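C-type diheme-containing protein (Kuenenia stuttgartiensis, PDB 6H5L) binds two c-type hemes covalently and probably relays electrons within a 60-heme reductase complex of an anammox bacterium. Local coordinates at residues I1-E6 with S91-L96; T8-N13 with E86-S91; K50-P55 with G190-P195; G57-D62 with R106-S111. All coordinates share one frame; numbering follows the deposited sequence.

Contact 1. Residues I1-E6 with S91-L96; sequences IEIPKE and SVVPVL. With HEC (heme c), chain L.
Pro4 and Lys5 lie in an irregular, extended N-terminal tail that passes along helix 93-97, the CA of Lys5 coming 6.0 Å from the CA of Pro94. No hydrogen bond joins the two segments, and what holds them is apolar contact. Ile3 puts its branch methyl to work: with chi1 at -53°, CG1 swings away from the carbonyl carbon and CG2 is left to bear on the isopropyl group of Val93, 3.7 Å from its CB. Both valine methyls lie almost equally near that one carbon, so two beta-branched side chains meet at about a right angle, with CG2 of Ile3 resting over the fork of Val93. One residue further on, the rings of Pro4 and Pro94 touch, CG to CG at 4.3 Å.

Helix 93-97 belongs to the heme-enclosing helices of a class I cytochrome c fold, and segment 91-96 works on two fronts. Val92 and Leu96 turn inward to heme c, the CG2 of Val92 lying 3.8 Å from the heme methyl CMB and the CD2 of Leu96 3.7 Å from CMA, while Val93 and Pro94 face the tail. A proline suits position 94 because its rigid, apolar ring, with no N-H to satisfy, presents a surface to the Pro4 ring and to the carbonyls of the tail. The tail bends round that ring, Lys5 O standing 3.7 Å from CB of Pro94. The Lys5 side chain itself points away and is paired with Asp62.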
# COMPACT_ATOMS: atom_id res chain seq x y z
N ILE B 1 52.49 6.26 25.03
CA ILE B 1 53.71 6.26 25.82
C ILE B 1 54.08 7.68 26.25
O ILE B 1 53.20 8.52 26.43
CB ILE B 1 54.87 5.60 25.05
CG1 ILE B 1 54.68 5.75 23.54
CG2 ILE B 1 55.00 4.14 25.43
CD1 ILE B 1 54.94 7.15 23.00
N GLU B 2 55.37 7.93 26.42
CA GLU B 2 55.85 9.23 26.88
C GLU B 2 55.99 10.19 25.71
O GLU B 2 56.64 9.88 24.71
CB GLU B 2 57.18 9.09 27.62
CG GLU B 2 57.03 8.61 29.05
CD GLU B 2 56.11 9.50 29.86
OE1 GLU B 2 56.16 10.74 29.68
OE2 GLU B 2 55.32 8.97 30.67
N ILE B 3 55.37 11.36 25.84
CA ILE B 3 55.42 12.40 24.82
C ILE B 3 56.56 13.35 25.17
O ILE B 3 56.56 13.92 26.27
CB ILE B 3 54.09 13.15 24.73
CG1 ILE B 3 52.93 12.17 24.54
CG2 ILE B 3 54.13 14.17 23.59
CD1 ILE B 3 51.57 12.81 24.57
N PRO B 4 57.53 13.55 24.29
CA PRO B 4 58.68 14.40 24.63
C PRO B 4 58.31 15.87 24.63
O PRO B 4 57.37 16.31 23.97
CB PRO B 4 59.69 14.08 23.52
CG PRO B 4 58.84 13.73 22.35
CD PRO B 4 57.64 13.01 22.91
N LYS B 5 59.07 16.64 25.42
CA LYS B 5 59.01 18.09 25.34
C LYS B 5 59.95 18.63 24.27
O LYS B 5 59.66 19.67 23.65
CB LYS B 5 59.38 18.72 26.68
CG LYS B 5 58.68 18.11 27.89
CD LYS B 5 57.18 18.38 27.85
CE LYS B 5 56.52 17.91 29.14
NZ LYS B 5 55.06 18.21 29.16
N GLU B 6 61.06 17.94 24.03
CA GLU B 6 62.05 18.36 23.05
C GLU B 6 61.57 18.08 21.63
O GLU B 6 60.82 17.13 21.38
CB GLU B 6 63.38 17.66 23.30
CG GLU B 6 63.29 16.16 23.57
CD GLU B 6 63.14 15.84 25.05
OE1 GLU B 6 62.10 15.27 25.44
OE2 GLU B 6 64.06 16.17 25.83
N SER B 91 56.13 12.32 18.56
CA SER B 91 57.24 13.21 18.23
C SER B 91 56.78 14.48 17.52
O SER B 91 57.54 15.45 17.48
CB SER B 91 58.26 12.48 17.35
OG SER B 91 57.72 12.18 16.08
N VAL B 92 55.56 14.50 16.96
CA VAL B 92 55.05 15.69 16.30
C VAL B 92 54.28 16.61 17.24
O VAL B 92 53.96 17.74 16.85
CB VAL B 92 54.14 15.34 15.10
CG1 VAL B 92 54.91 14.54 14.07
CG2 VAL B 92 52.90 14.58 15.57
N VAL B 93 53.95 16.15 18.45
CA VAL B 93 53.29 17.02 19.42
C VAL B 93 54.10 18.28 19.70
O VAL B 93 53.53 19.38 19.61
CB VAL B 93 52.97 16.23 20.70
CG1 VAL B 93 52.36 17.15 21.75
CG2 VAL B 93 52.02 15.08 20.39
N PRO B 94 55.40 18.22 20.02
CA PRO B 94 56.14 19.47 20.23
C PRO B 94 56.26 20.32 18.98
O PRO B 94 56.33 21.55 19.08
CB PRO B 94 57.52 19.00 20.72
CG PRO B 94 57.33 17.58 21.11
CD PRO B 94 56.27 17.05 20.21
N VAL B 95 56.29 19.69 17.80
CA VAL B 95 56.33 20.45 16.55
C VAL B 95 55.09 21.33 16.44
O VAL B 95 55.18 22.52 16.09
CB VAL B 95 56.46 19.50 15.35
CG1 VAL B 95 56.59 20.30 14.06
CG2 VAL B 95 57.66 18.57 15.53
N LEU B 96 53.92 20.76 16.73
CA LEU B 96 52.69 21.54 16.74
C LEU B 96 52.73 22.61 17.83
O LEU B 96 52.20 23.71 17.64
CB LEU B 96 51.49 20.62 16.94
CG LEU B 96 50.81 20.05 15.69
CD1 LEU B 96 51.77 19.20 14.87
CD2 LEU B 96 49.58 19.24 16.07
FE HEC L . 45.18 17.66 10.89
CHA HEC L . 42.80 19.35 12.68
CHB HEC L . 47.03 17.26 13.78
CHC HEC L . 47.63 16.00 9.12
CHD HEC L . 43.42 18.14 7.97
NA HEC L . 44.96 18.20 12.86
C1A HEC L . 43.89 18.91 13.38
C2A HEC L . 44.10 19.10 14.80
C3A HEC L . 45.28 18.52 15.11
C4A HEC L . 45.83 17.95 13.89
CMA HEC L . 46.02 18.42 16.47
CAA HEC L . 43.05 19.88 15.64
CBA HEC L . 43.09 19.78 17.17
CGA HEC L . 42.02 20.67 17.75
O1A HEC L . 41.56 21.60 17.04
O2A HEC L . 41.62 20.44 18.92
NB HEC L . 46.99 16.81 11.36
C1B HEC L . 47.55 16.73 12.62
C2B HEC L . 48.79 15.98 12.51
C3B HEC L . 48.96 15.64 11.23
C4B HEC L . 47.83 16.15 10.48
CMB HEC L . 49.75 15.66 13.68
CAB HEC L . 50.13 14.83 10.61
CBB HEC L . 50.08 13.36 11.07
NC HEC L . 45.48 17.17 8.92
C1C HEC L . 46.55 16.47 8.40
C2C HEC L . 46.29 16.20 7.00
C3C HEC L . 45.20 16.91 6.66
C4C HEC L . 44.62 17.45 7.87
CMC HEC L . 47.32 15.61 6.02
CAC HEC L . 44.57 17.01 5.25
CBC HEC L . 44.01 15.63 4.82
ND HEC L . 43.39 18.60 10.40
C1D HEC L . 42.86 18.67 9.11
C2D HEC L . 41.60 19.38 9.17
C3D HEC L . 41.42 19.76 10.64
C4D HEC L . 42.57 19.23 11.32
CMD HEC L . 40.66 19.70 7.99
CAD HEC L . 40.25 20.54 11.28
CBD HEC L . 39.07 19.59 11.50
CGD HEC L . 37.91 20.36 12.07
O1D HEC L . 38.09 21.03 13.12
O2D HEC L . 36.80 20.29 11.48

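Contact 2. Residues T8-N13 with E86-S91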
# COMPACT_ATOMS: atom_id res chain seq x y z
N THR B 8 62.49 16.92 17.86
CA THR B 8 63.45 16.00 17.27
C THR B 8 63.43 16.12 15.75
O THR B 8 62.49 16.67 15.16
CB THR B 8 63.15 14.55 17.67
OG1 THR B 8 62.05 14.06 16.90
CG2 THR B 8 62.80 14.47 19.15
N GLU B 9 64.48 15.60 15.12
CA GLU B 9 64.53 15.55 13.67
C GLU B 9 63.47 14.61 13.11
O GLU B 9 62.87 14.88 12.06
CB GLU B 9 65.92 15.13 13.20
CG GLU B 9 66.93 16.26 13.16
CD GLU B 9 66.62 17.28 12.07
OE1 GLU B 9 66.42 16.86 10.91
OE2 GLU B 9 66.56 18.49 12.38
N GLU B 10 63.23 13.48 13.79
CA GLU B 10 62.15 12.59 13.39
C GLU B 10 60.80 13.31 13.43
O GLU B 10 59.98 13.15 12.53
CB GLU B 10 62.12 11.35 14.28
CG GLU B 10 61.07 10.33 13.88
CD GLU B 10 60.74 9.36 15.00
OE1 GLU B 10 61.21 9.59 16.14
OE2 GLU B 10 60.01 8.38 14.74
N GLY B 11 60.57 14.10 14.48
CA GLY B 11 59.33 14.85 14.57
C GLY B 11 59.15 15.84 13.44
O GLY B 11 58.05 16.01 12.91
N LYS B 12 60.24 16.50 13.04
CA LYS B 12 60.19 17.40 11.89
C LYS B 12 59.79 16.64 10.63
O LYS B 12 58.94 17.08 9.86
CB LYS B 12 61.54 18.08 11.68
CG LYS B 12 61.90 19.17 12.68
CD LYS B 12 63.13 19.93 12.19
CE LYS B 12 63.97 20.49 13.33
NZ LYS B 12 63.61 21.89 13.67
N ASN B 13 60.42 15.48 10.40
CA ASN B 13 60.18 14.73 9.17
C ASN B 13 58.76 14.19 9.10
O ASN B 13 58.12 14.23 8.05
CB ASN B 13 61.20 13.60 9.04
CG ASN B 13 62.60 14.10 8.75
OD1 ASN B 13 62.87 15.30 8.82
ND2 ASN B 13 63.50 13.18 8.42
N GLU B 86 53.36 4.71 17.55
CA GLU B 86 53.17 5.43 18.80
C GLU B 86 54.18 6.56 18.94
O GLU B 86 53.81 7.70 19.28
CB GLU B 86 53.29 4.45 19.97
CG GLU B 86 52.26 4.63 21.07
CD GLU B 86 51.96 3.33 21.79
OE1 GLU B 86 51.26 2.47 21.21
OE2 GLU B 86 52.44 3.16 22.93
N GLU B 87 55.45 6.27 18.67
CA GLU B 87 56.50 7.28 18.82
C GLU B 87 56.37 8.38 17.78
O GLU B 87 56.59 9.56 18.08
CB GLU B 87 57.87 6.60 18.72
CG GLU B 87 59.04 7.56 18.71
CD GLU B 87 60.34 6.87 18.34
OE1 GLU B 87 60.33 5.64 18.14
OE2 GLU B 87 61.38 7.56 18.26
N GLN B 88 56.00 8.03 16.54
CA GLN B 88 55.88 9.02 15.48
C GLN B 88 54.82 10.06 15.82
O GLN B 88 55.04 11.27 15.67
CB GLN B 88 55.57 8.34 14.15
CG GLN B 88 56.77 7.66 13.50
CD GLN B 88 56.41 6.97 12.20
OE1 GLN B 88 55.41 6.25 12.12
NE2 GLN B 88 57.21 7.20 11.16
N ARG B 89 53.64 9.60 16.26
CA ARG B 89 52.58 10.54 16.64
C ARG B 89 52.98 11.37 17.85
O ARG B 89 52.53 12.52 17.98
CB ARG B 89 51.29 9.77 16.93
CG ARG B 89 50.59 9.24 15.69
CD ARG B 89 49.37 8.42 16.10
NE ARG B 89 49.66 6.99 16.14
CZ ARG B 89 49.04 6.12 16.93
NH1 ARG B 89 48.11 6.54 17.77
NH2 ARG B 89 49.37 4.84 16.89
N ALA B 90 53.80 10.82 18.74
CA ALA B 90 54.23 11.57 19.91
C ALA B 90 55.32 12.59 19.58
O ALA B 90 55.41 13.62 20.25
CB ALA B 90 54.71 10.61 21.00
N SER B 91 56.13 12.32 18.56
CA SER B 91 57.24 13.21 18.23
C SER B 91 56.78 14.48 17.52
O SER B 91 57.54 15.45 17.48
CB SER B 91 58.26 12.48 17.35
OG SER B 91 57.72 12.18 16.08
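Ser91 lays its side chain over the backbone of Gly11, with OG 3.5 Å from the glycine CA. The meeting probably corresponds to the crossing of the first and last helices of a class I cytochrome c domain, here the first of two: helix 9-18, which leads to the heme-attaching Cys19, meets helix 86-91 almost at right angles, the short axes crossing at -86°. Glycine suits the crossing point because, having no side chain, it lets the two backbones come to a CA-CA distance of 4.5 Å between Gly11 and Ser91. Its CA also makes a CA-H...O contact with Ser91 O. A small serine fits the other side, and its hydroxyl, placed between the backbone N and the carbonyl carbon (chi1 67°), is turned back to donate to Gln88 O in its own helix.

At the rim, the extended side chain of Glu10 reaches across to helix 86-91. Its carboxylate meets that of Glu87 with the two planes nearly perpendicular, OE1 of Glu10 near OE2 of Glu87. Two acceptors so placed make no hydrogen bond as carboxylates, and like charges are brought near each other. OE2 of Glu10 lies 3.5 Å from CG of Gln88, against the aliphatic part of that chain. Thr8, the N-cap of helix 9-18, accepts at OG1 from Gly11 N, 2.8 Å away, with an N-H...O angle of 161°.

Contact 3. Residues K50-P55 with G190-P195. With HEC (heme c), chain L.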
# COMPACT_ATOMS: atom_id res chain seq x y z
N LYS B 50 40.31 22.92 19.51
CA LYS B 50 38.89 22.70 19.78
C LYS B 50 38.68 21.67 20.88
O LYS B 50 37.74 21.80 21.68
CB LYS B 50 38.16 22.27 18.50
CG LYS B 50 38.01 23.33 17.44
CD LYS B 50 37.12 22.81 16.32
CE LYS B 50 37.02 23.79 15.16
NZ LYS B 50 36.18 23.23 14.06
N PHE B 51 39.52 20.64 20.93
CA PHE B 51 39.24 19.43 21.69
C PHE B 51 40.31 19.25 22.76
O PHE B 51 41.45 18.87 22.46
CB PHE B 51 39.16 18.24 20.75
CG PHE B 51 38.37 18.53 19.50
CD1 PHE B 51 37.02 18.84 19.58
CD2 PHE B 51 38.98 18.52 18.26
CE1 PHE B 51 36.29 19.11 18.44
CE2 PHE B 51 38.26 18.80 17.12
CZ PHE B 51 36.91 19.10 17.21
N ARG B 52 39.94 19.53 24.01
CA ARG B 52 40.84 19.50 25.14
C ARG B 52 40.17 18.79 26.31
O ARG B 52 38.98 18.48 26.29
CB ARG B 52 41.25 20.92 25.57
CG ARG B 52 42.06 21.69 24.54
CD ARG B 52 41.88 23.20 24.73
NE ARG B 52 40.63 23.66 24.14
CZ ARG B 52 39.51 23.86 24.82
NH1 ARG B 52 39.47 23.67 26.13
NH2 ARG B 52 38.42 24.27 24.18
N THR B 53 40.97 18.54 27.34
CA THR B 53 40.47 18.21 28.67
C THR B 53 40.65 19.38 29.63
O THR B 53 40.41 19.23 30.83
CB THR B 53 41.17 16.96 29.21
OG1 THR B 53 42.59 17.15 29.15
CG2 THR B 53 40.79 15.75 28.39
N THR B 54 41.06 20.54 29.12
CA THR B 54 41.33 21.75 29.89
C THR B 54 40.20 22.76 29.70
O THR B 54 39.47 22.72 28.71
CB THR B 54 42.66 22.36 29.44
OG1 THR B 54 42.57 22.77 28.07
CG2 THR B 54 43.78 21.34 29.58
N PRO B 55 40.03 23.69 30.64
CA PRO B 55 38.94 24.67 30.54
C PRO B 55 39.10 25.59 29.33
O PRO B 55 40.10 25.58 28.62
CB PRO B 55 39.04 25.45 31.85
CG PRO B 55 39.73 24.53 32.79
CD PRO B 55 40.71 23.77 31.95
N GLY B 190 34.39 23.69 26.43
CA GLY B 190 34.24 24.64 25.35
C GLY B 190 35.23 24.38 24.23
O GLY B 190 36.27 23.74 24.41
N LEU B 191 34.89 24.87 23.05
CA LEU B 191 35.69 24.68 21.84
C LEU B 191 36.41 25.98 21.53
O LEU B 191 35.82 26.92 20.99
CB LEU B 191 34.81 24.22 20.68
CG LEU B 191 34.45 22.73 20.63
CD1 LEU B 191 33.51 22.33 21.76
CD2 LEU B 191 33.86 22.36 19.28
N ASN B 192 37.69 26.04 21.90
CA ASN B 192 38.49 27.25 21.70
C ASN B 192 38.60 27.59 20.22
O ASN B 192 38.91 26.73 19.39
CB ASN B 192 39.89 27.05 22.30
CG ASN B 192 39.87 27.01 23.82
OD1 ASN B 192 38.81 27.01 24.45
ND2 ASN B 192 41.06 26.96 24.41
N GLY B 193 38.35 28.86 19.90
CA GLY B 193 38.43 29.35 18.54
C GLY B 193 37.11 29.38 17.80
O GLY B 193 37.07 29.88 16.67
N THR B 194 36.04 28.86 18.39
CA THR B 194 34.73 28.78 17.77
C THR B 194 33.71 29.48 18.66
O THR B 194 33.93 29.64 19.86
CB THR B 194 34.31 27.32 17.55
OG1 THR B 194 33.97 26.72 18.81
CG2 THR B 194 35.44 26.53 16.91
N PRO B 195 32.57 29.90 18.09
CA PRO B 195 31.51 30.50 18.92
C PRO B 195 30.83 29.51 19.86
O PRO B 195 29.91 29.91 20.58
CB PRO B 195 30.52 31.05 17.89
CG PRO B 195 30.76 30.25 16.66
CD PRO B 195 32.24 29.97 16.66
FE HEC L . 45.18 17.66 10.89
CHA HEC L . 42.80 19.35 12.68
CHB HEC L . 47.03 17.26 13.78
CHC HEC L . 47.63 16.00 9.12
CHD HEC L . 43.42 18.14 7.97
NA HEC L . 44.96 18.20 12.86
C1A HEC L . 43.89 18.91 13.38
C2A HEC L . 44.10 19.10 14.80
C3A HEC L . 45.28 18.52 15.11
C4A HEC L . 45.83 17.95 13.89
CMA HEC L . 46.02 18.42 16.47
CAA HEC L . 43.05 19.88 15.64
CBA HEC L . 43.09 19.78 17.17
CGA HEC L . 42.02 20.67 17.75
O1A HEC L . 41.56 21.60 17.04
O2A HEC L . 41.62 20.44 18.92
NB HEC L . 46.99 16.81 11.36
C1B HEC L . 47.55 16.73 12.62
C2B HEC L . 48.79 15.98 12.51
C3B HEC L . 48.96 15.64 11.23
C4B HEC L . 47.83 16.15 10.48
CMB HEC L . 49.75 15.66 13.68
CAB HEC L . 50.13 14.83 10.61
CBB HEC L . 50.08 13.36 11.07
NC HEC L . 45.48 17.17 8.92
C1C HEC L . 46.55 16.47 8.40
C2C HEC L . 46.29 16.20 7.00
C3C HEC L . 45.20 16.91 6.66
C4C HEC L . 44.62 17.45 7.87
CMC HEC L . 47.32 15.61 6.02
CAC HEC L . 44.57 17.01 5.25
CBC HEC L . 44.01 15.63 4.82
ND HEC L . 43.39 18.60 10.40
C1D HEC L . 42.86 18.67 9.11
C2D HEC L . 41.60 19.38 9.17
C3D HEC L . 41.42 19.76 10.64
C4D HEC L . 42.57 19.23 11.32
CMD HEC L . 40.66 19.70 7.99
CAD HEC L . 40.25 20.54 11.28
CBD HEC L . 39.07 19.59 11.50
CGD HEC L . 37.91 20.36 12.07
O1D HEC L . 38.09 21.03 13.12
O2D HEC L . 36.80 20.29 11.48
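Lys50 and Phe51 form part of the propionate end of a heme c pocket, backed by the loop of Leu191 to Thr194. Their backbone amides share one propionate. Lys50 N donates to O1A of the heme at 3.1 Å. Phe51 N donates to O2A of the heme at 2.9 Å. The Lys50 side chain then runs out fully extended, which carries NZ to O1D of the other propionate at 3.1 Å; NZ also bonds a propionate of the second heme. One lysine is thus held by anions of both hemes, and Arg42 and Lys175 add further positive charge around the first, which probably stabilises the ionised propionates.

The contact joins the two cytochrome c halves of the chain, since residues 190-195 lie just before Met196, an axial ligand of the second heme's iron. They form a type II beta turn from Leu191 to Thr194, whose third position is taken by Gly193 with a positive phi, as that turn type prefers. Leu191 O closes the turn, accepting from both N and OG1 of Thr194 on the same face of its carbonyl. With chi1 at 73°, the threonine places OG1 for that bond, and CG2 is left to meet CE of Lys50 at 3.6 Å. Leu191 packs CD2 obliquely against CE1 of Phe51 (4.1 Å), and its CA-H points at Lys50 O. Beyond them the amide of Asn192, bonded to Gly57 N, stacks over one face of the Arg52 guanidinium, whose NE bonds Tyr49 O; the guanidinium's exact placing is doubtful, since NH2 is modelled too close to Gly190 O.

Contact 4. Residues G57-D62 with R106-S111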
# COMPACT_ATOMS: atom_id res chain seq x y z
N GLY B 57 39.79 28.56 26.92
CA GLY B 57 40.89 29.49 26.83
C GLY B 57 42.25 28.90 27.14
O GLY B 57 43.27 29.54 26.83
N SER B 58 42.30 27.71 27.71
CA SER B 58 43.56 27.08 28.06
C SER B 58 44.18 26.39 26.85
O SER B 58 43.51 26.07 25.87
CB SER B 58 43.36 26.07 29.19
OG SER B 58 44.48 25.21 29.31
N LEU B 59 45.49 26.17 26.94
CA LEU B 59 46.18 25.34 25.97
C LEU B 59 45.75 23.89 26.15
O LEU B 59 45.23 23.51 27.20
CB LEU B 59 47.69 25.47 26.15
CG LEU B 59 48.31 26.86 26.12
CD1 LEU B 59 49.78 26.78 26.51
CD2 LEU B 59 48.16 27.49 24.74
N PRO B 60 45.95 23.06 25.13
CA PRO B 60 45.74 21.62 25.32
C PRO B 60 46.93 20.99 26.03
O PRO B 60 48.06 21.47 25.93
CB PRO B 60 45.61 21.09 23.89
CG PRO B 60 46.46 22.02 23.10
CD PRO B 60 46.26 23.38 23.73
N THR B 61 46.66 19.91 26.75
CA THR B 61 47.75 19.11 27.26
C THR B 61 48.41 18.35 26.11
O THR B 61 47.83 18.18 25.03
CB THR B 61 47.26 18.12 28.32
OG1 THR B 61 46.42 17.14 27.71
CG2 THR B 61 46.47 18.85 29.40
N ASP B 62 49.64 17.90 26.34
CA ASP B 62 50.31 17.08 25.33
C ASP B 62 49.52 15.82 25.02
O ASP B 62 49.56 15.32 23.89
CB ASP B 62 51.73 16.72 25.79
CG ASP B 62 52.61 17.94 25.97
OD1 ASP B 62 52.08 19.07 25.90
OD2 ASP B 62 53.83 17.77 26.16
N ARG B 106 52.74 30.34 28.68
CA ARG B 106 51.76 29.80 29.60
C ARG B 106 51.83 28.28 29.62
O ARG B 106 52.23 27.65 28.64
CB ARG B 106 50.34 30.25 29.23
CG ARG B 106 50.15 31.76 29.31
CD ARG B 106 50.24 32.26 30.74
NE ARG B 106 50.41 33.71 30.79
CZ ARG B 106 51.58 34.32 31.01
NH1 ARG B 106 52.67 33.59 31.20
NH2 ARG B 106 51.65 35.64 31.05
N GLU B 107 51.45 27.70 30.75
CA GLU B 107 51.35 26.27 31.01
C GLU B 107 49.89 25.83 30.91
O GLU B 107 49.00 26.56 31.35
CB GLU B 107 51.90 25.94 32.40
CG GLU B 107 52.33 24.50 32.61
CD GLU B 107 53.53 24.11 31.75
OE1 GLU B 107 53.70 22.91 31.47
OE2 GLU B 107 54.29 25.02 31.35
N PRO B 108 49.62 24.66 30.34
CA PRO B 108 48.22 24.23 30.21
C PRO B 108 47.56 24.04 31.57
O PRO B 108 48.16 23.51 32.51
CB PRO B 108 48.33 22.90 29.45
CG PRO B 108 49.74 22.45 29.64
CD PRO B 108 50.55 23.71 29.71
N GLU B 109 46.32 24.50 31.67
CA GLU B 109 45.56 24.41 32.90
C GLU B 109 45.31 22.94 33.27
O GLU B 109 45.36 22.06 32.40
CB GLU B 109 44.24 25.16 32.76
CG GLU B 109 44.39 26.67 32.82
CD GLU B 109 43.07 27.40 32.70
OE1 GLU B 109 42.85 28.07 31.68
OE2 GLU B 109 42.25 27.29 33.64
N PRO B 110 45.04 22.65 34.54
CA PRO B 110 44.83 21.26 34.95
C PRO B 110 43.61 20.65 34.26
O PRO B 110 42.61 21.32 34.01
CB PRO B 110 44.62 21.36 36.47
CG PRO B 110 44.20 22.77 36.70
CD PRO B 110 44.96 23.57 35.69
N SER B 111 43.72 19.36 33.93
CA SER B 111 42.62 18.66 33.29
C SER B 111 41.40 18.63 34.21
O SER B 111 41.52 18.48 35.43
CB SER B 111 43.04 17.23 32.94
OG SER B 111 44.03 17.22 31.93
O HOH W 1 46.67 27.60 29.10
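With chi1 at 165°, Ser58 swings OG to the side remote from its own N, where it receives the backbone N-H of Glu109 at 3.1 Å in a fairly straight bond (158°). The same hydroxyl donates to Leu59 O at 2.8 Å, in the carbonyl plane and on a lone pair, and these two bonds fix its rotation. Glu109 lies alongside, its extended chain bringing CB and CG against the serine. In Leu59, chi1 of -55° and a straight chi2 send CD1 to Arg106 O, 3.4 Å away, while CB packs on CB of Pro108 at 4.2 Å.

Segment 106-111 lies in the loop between helix 102-105 and helix 122-135, which links the two cytochrome c domains, and here it rests on the loop leading into helix 62-71. Prolines suit such a path: Pro108 needs no partner for an amide N and offers its ring to Leu59 and to Pro60 O. A water accepts from Leu59 N (2.8 Å) and donates to Glu107 O, linking the two segments, though weakly on the Glu107 side. Further along, CG2 of Thr61 meets OG of Ser111 at 3.9 Å. The Thr61 hydroxyl is employed as N-cap, accepting from Asp64 N, and Ser111 OG bonds to Thr53 OG1.

Contacts 1 and 2 share Ser91 and have centres 7 Å apart, the N-terminal tail of contact 1 lying beside the helix crossing of contact 2. From the tail, Lys5 NZ reaches Asp62 OD2 of contact 4 at 3.3 Å, a salt bridge that ties the two contacts. Contact 4 in turn adjoins contact 3, with centres 11 Å apart: Thr54 OG1 lies 2.9 Å from Leu59 O and Asn192 OD1 3.1 Å from Gly57 N, both probable hydrogen bonds. Contacts 1 and 3 do not touch, their centres being 21 Å apart, yet both reach the same heme, contact 1 at its methyls and contact 3 at its propionates. Contact 3 alone also meets the second heme.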